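Local structure of aluminum resistance protein (Clostridium novyi, 3I16) at residues M290-G293 against L294-P298; I300-E303 against A304-G307. The protein is probably a pyridoxal-5'-phosphate-dependent carbon-sulfur lyase of the methionine gamma-lyase family, named for its involvement in aluminum resistance. One frame throughout, in Å; residues are numbered along the deposited sequence. Where two conformers were deposited one is given.

Contact 1 (M290-G293 against L294-P298); sequences MYQG and LFLAP. With EDO (1,2-ethanediol), chain M.
Leu296 folds back over the turn that precedes it, its CG 3.6 Å from Gln292 O, the same carbonyl oxygen that accepts the Leu296 amide at 3.1 Å. With CG anti to its carbonyl carbon (chi1 -70°), the side chain runs back along the helix, which brings CD1 to 3.8 Å from Gln292 O as well. Leu294 N to Met290 O and Phe295 N to Tyr291 O, both 3.1 Å, complete three successive i to i+4 bonds. The CB of Ala297 rests 3.5 Å from Gly293 O. Pro298 has no amide hydrogen to give to the turn before it, and the helix kinks there. Around this backbone the longer side chains diverge. Gln292 is extended, and its OE1 accepts a short 2.5 Å bond from O2 of an ethanediol, probably a crystallisation additive, while NE2 is held by Gly249 O of the second subunit. The diol also bonds Arg288 NH2 and that subunit's Ile250 O. Phe295 meets His413 of that subunit edge-to-face, and its own carbonyl O accepts a bond from Gln45 NE2. This buried stretch of helix 287-318 lies among helix 73-86 (Tyr291, Leu294), helix 17-54 (Leu294, Phe295, Pro298) and the second subunit.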
loop_
_atom_site.group_PDB
_atom_site.type_symbol
_atom_site.label_atom_id
_atom_site.label_comp_id
_atom_site.label_asym_id
_atom_site.label_seq_id
_atom_site.Cartn_x
_atom_site.Cartn_y
_atom_site.Cartn_z
HETATM N N MSE B 290 -7.394 -5.976 8.262
HETATM C CA MSE B 290 -7.715 -7.261 8.900
HETATM C C MSE B 290 -8.382 -7.049 10.247
HETATM O O MSE B 290 -9.350 -7.750 10.575
HETATM C CB MSE B 290 -6.500 -8.154 9.029
HETATM C CG MSE B 290 -6.180 -8.856 7.740
HETATM SE SE MSE B 290 -4.639 -9.955 7.972
HETATM C CE MSE B 290 -3.256 -8.642 7.556
ATOM N N TYR B 291 -7.886 -6.085 11.016
ATOM C CA TYR B 291 -8.516 -5.726 12.295
ATOM C C TYR B 291 -9.928 -5.175 12.025
ATOM O O TYR B 291 -10.940 -5.607 12.632
ATOM C CB TYR B 291 -7.744 -4.622 13.028
ATOM C CG TYR B 291 -6.512 -5.030 13.827
ATOM C CD1 TYR B 291 -6.646 -5.627 15.076
ATOM C CD2 TYR B 291 -5.222 -4.746 13.381
ATOM C CE1 TYR B 291 -5.543 -5.971 15.834
ATOM C CE2 TYR B 291 -4.101 -5.106 14.133
ATOM C CZ TYR B 291 -4.277 -5.717 15.369
ATOM O OH TYR B 291 -3.197 -6.067 16.168
ATOM N N GLN B 292 -9.998 -4.212 11.111
ATOM C CA GLN B 292 -11.280 -3.579 10.822
ATOM C C GLN B 292 -12.323 -4.576 10.294
ATOM O O GLN B 292 -13.497 -4.509 10.665
ATOM C CB GLN B 292 -11.123 -2.389 9.880
ATOM C CG GLN B 292 -12.356 -1.492 9.923
ATOM C CD GLN B 292 -12.239 -0.224 9.136
ATOM O OE1 GLN B 292 -11.234 0.030 8.473
ATOM N NE2 GLN B 292 -13.287 0.606 9.212
ATOM N N GLY B 293 -11.869 -5.512 9.458
ATOM C CA GLY B 293 -12.718 -6.560 8.917
ATOM C C GLY B 293 -13.275 -7.477 9.990
ATOM O O GLY B 293 -14.454 -7.819 9.968
ATOM N N LEU B 294 -12.439 -7.876 10.944
ATOM C CA LEU B 294 -12.922 -8.717 12.059
ATOM C C LEU B 294 -14.017 -7.995 12.836
ATOM O O LEU B 294 -15.031 -8.595 13.247
ATOM C CB LEU B 294 -11.779 -9.052 13.030
ATOM C CG LEU B 294 -12.145 -9.766 14.340
ATOM C CD1 LEU B 294 -12.805 -11.097 14.042
ATOM C CD2 LEU B 294 -10.912 -9.938 15.208
ATOM N N PHE B 295 -13.820 -6.705 13.037
ATOM C CA PHE B 295 -14.771 -5.902 13.807
ATOM C C PHE B 295 -16.121 -5.800 13.114
ATOM O O PHE B 295 -17.161 -5.758 13.779
ATOM C CB PHE B 295 -14.192 -4.513 14.081
ATOM C CG PHE B 295 -14.988 -3.733 15.062
ATOM C CD1 PHE B 295 -14.886 -4.010 16.417
ATOM C CD2 PHE B 295 -15.862 -2.740 14.640
ATOM C CE1 PHE B 295 -15.632 -3.319 17.335
ATOM C CE2 PHE B 295 -16.604 -2.021 15.569
ATOM C CZ PHE B 295 -16.489 -2.320 16.916
ATOM N N LEU B 296 -16.104 -5.747 11.787
ATOM C CA LEU B 296 -17.342 -5.712 10.979
ATOM C C LEU B 296 -17.934 -7.079 10.734
ATOM O O LEU B 296 -19.096 -7.172 10.347
ATOM C CB LEU B 296 -17.080 -5.087 9.608
ATOM C CG LEU B 296 -16.802 -3.577 9.613
ATOM C CD1 LEU B 296 -16.200 -3.167 8.316
ATOM C CD2 LEU B 296 -18.080 -2.789 9.918
ATOM N N ALA B 297 -17.165 -8.141 10.990
ATOM C CA ALA B 297 -17.600 -9.496 10.604
ATOM C C ALA B 297 -18.914 -9.984 11.227
ATOM O O ALA B 297 -19.705 -10.613 10.541
ATOM C CB ALA B 297 -16.458 -10.541 10.818
ATOM N N PRO B 298 -19.123 -9.756 12.533
ATOM C CA PRO B 298 -20.385 -10.217 13.104
ATOM C C PRO B 298 -21.610 -9.656 12.357
ATOM O O PRO B 298 -22.575 -10.381 12.126
ATOM C CB PRO B 298 -20.316 -9.683 14.540
ATOM C CG PRO B 298 -18.832 -9.717 14.848
ATOM C CD PRO B 298 -18.146 -9.364 13.577
HETATM C C1 EDO M . -9.852 0.476 5.177
HETATM O O1 EDO M . -9.069 1.688 5.153
HETATM C C2 EDO M . -9.224 -0.605 6.048
HETATM O O2 EDO M . -8.962 -0.103 7.362
#

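Contact 2 (I300-E303 against A304-G307); sequences ISME and ALKG. With EDO (1,2-ethanediol), chain L.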
loop_
_atom_site.group_PDB
_atom_site.type_symbol
_atom_site.label_atom_id
_atom_site.label_comp_id
_atom_site.label_asym_id
_atom_site.label_seq_id
_atom_site.Cartn_x
_atom_site.Cartn_y
_atom_site.Cartn_z
ATOM N N ILE B 300 -21.583 -8.060 9.045
ATOM C CA ILE B 300 -21.575 -8.400 7.611
ATOM C C ILE B 300 -21.970 -9.859 7.445
ATOM O O ILE B 300 -22.633 -10.198 6.484
ATOM C CB ILE B 300 -20.195 -8.121 6.922
ATOM C CG1 ILE B 300 -19.784 -6.634 6.994
ATOM C CG2 ILE B 300 -20.191 -8.561 5.442
ATOM C CD1 ILE B 300 -20.648 -5.679 6.223
ATOM N N SER B 301 -21.486 -10.730 8.333
ATOM C CA SER B 301 -21.857 -12.166 8.286
ATOM C C SER B 301 -23.390 -12.338 8.299
ATOM O O SER B 301 -23.930 -13.134 7.544
ATOM C CB SER B 301 -21.226 -12.954 9.452
ATOM O OG SER B 301 -19.802 -13.041 9.333
HETATM N N MSE B 302 -24.085 -11.568 9.138
HETATM C CA MSE B 302 -25.546 -11.653 9.182
HETATM C C MSE B 302 -26.271 -10.978 7.994
HETATM O O MSE B 302 -27.422 -11.347 7.667
HETATM C CB MSE B 302 -26.051 -11.141 10.513
HETATM C CG MSE B 302 -25.635 -12.021 11.674
HETATM SE SE MSE B 302 -26.199 -13.904 11.366
HETATM C CE MSE B 302 -26.071 -14.476 13.213
ATOM N N GLU B 303 -25.646 -9.983 7.380
ATOM C CA GLU B 303 -26.199 -9.391 6.170
ATOM C C GLU B 303 -26.257 -10.487 5.108
ATOM O O GLU B 303 -27.264 -10.648 4.436
ATOM C CB GLU B 303 -25.336 -8.224 5.666
ATOM C CG GLU B 303 -25.317 -7.000 6.555
ATOM C CD GLU B 303 -26.706 -6.383 6.750
ATOM O OE1 GLU B 303 -27.436 -6.167 5.754
ATOM O OE2 GLU B 303 -27.049 -6.086 7.902
ATOM N N ALA B 304 -25.173 -11.259 4.980
ATOM C CA ALA B 304 -25.103 -12.354 4.009
ATOM C C ALA B 304 -26.116 -13.446 4.334
ATOM O O ALA B 304 -26.780 -13.984 3.428
ATOM C CB ALA B 304 -23.673 -12.955 3.948
ATOM N N LEU B 305 -26.233 -13.782 5.613
ATOM C CA LEU B 305 -27.146 -14.839 6.002
ATOM C C LEU B 305 -28.614 -14.449 5.746
ATOM O O LEU B 305 -29.398 -15.289 5.321
ATOM C CB LEU B 305 -26.959 -15.227 7.463
ATOM C CG LEU B 305 -27.780 -16.445 7.852
ATOM C CD1 LEU B 305 -27.255 -17.658 7.071
ATOM C CD2 LEU B 305 -27.702 -16.644 9.320
ATOM N N LYS B 306 -28.968 -13.190 6.009
ATOM C CA LYS B 306 -30.317 -12.669 5.695
ATOM C C LYS B 306 -30.596 -12.793 4.190
ATOM O O LYS B 306 -31.721 -13.156 3.742
ATOM C CB LYS B 306 -30.478 -11.222 6.193
ATOM C CG LYS B 306 -30.666 -11.152 7.677
ATOM C CD LYS B 306 -30.734 -9.720 8.210
ATOM C CE LYS B 306 -30.805 -9.716 9.733
ATOM N NZ LYS B 306 -31.047 -8.355 10.320
ATOM N N GLY B 307 -29.569 -12.551 3.399
ATOM C CA GLY B 307 -29.676 -12.757 1.956
ATOM C C GLY B 307 -29.945 -14.218 1.601
ATOM O O GLY B 307 -30.749 -14.499 0.714
HETATM C C1 EDO L . -30.575 -5.646 6.899
HETATM O O1 EDO L . -29.528 -4.901 6.263
HETATM C C2 EDO L . -30.529 -5.484 8.412
HETATM O O2 EDO L . -29.456 -6.227 9.023
#
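Four consecutive i to i+4 bonds tie residues 300-303 to 304-307 in about two turns of regular alpha-helix: Ala304 N to Ile300 O and Leu305 N to Ser301 O at 3.1 Å each, Lys306 N to Met302 O at 2.9 Å, and Gly307 N to Glu303 O at 3.2 Å. On one flank the selenomethionine Met302 and Leu305 lie side by side and point the same way, SE 3.7 Å from CD2; a bend at chi2 (-55°) turns the selenium along the leucine branch. This apolar pair faces helix 17-54, touching Ile40 and Leu37. On another flank Glu303, also bent at chi2, and the extended Lys306 reach the same ethanediol. Glu303 OE2 accepts from O2 at 2.7 Å, the OE1 approach to O1 is very short and of doubtful length, and Lys306 NZ donates to O2 at 3.0 Å. The aliphatic part of Lys306 leans on the backbone, CG 3.2 Å from Met302 O. Glu303 OE1 also accepts from Phe411 N, and Lys306 NZ forms a salt bridge with Asp38. With Glu303 OE2 and Lys306 NZ 5.2 Å apart, the opposite charges are linked through the diol rather than paired directly, and probably attract across it.

Contacts 1 and 2 occupy successive parts of helix 287-318, their centres about 14 Å apart, and each is closed by i to i+4 backbone bonds. The kink at Pro298 ends contact 1, just before contact 2. Both are largely buried; Lys306 in contact 2 is partly exposed, whereas every touching residue of contact 1 is buried. Helix 17-54 packs against both; helix 73-86 also packs on contact 1. The second subunit meets several residues of contact 1 but touches contact 2 through Glu303, against its His299. Contact 1 sends a neutral amide and an aromatic ring into the subunit interface, while contact 2 combines an apolar pair with charged groups bonded to Phe411 and Asp38 of its own chain.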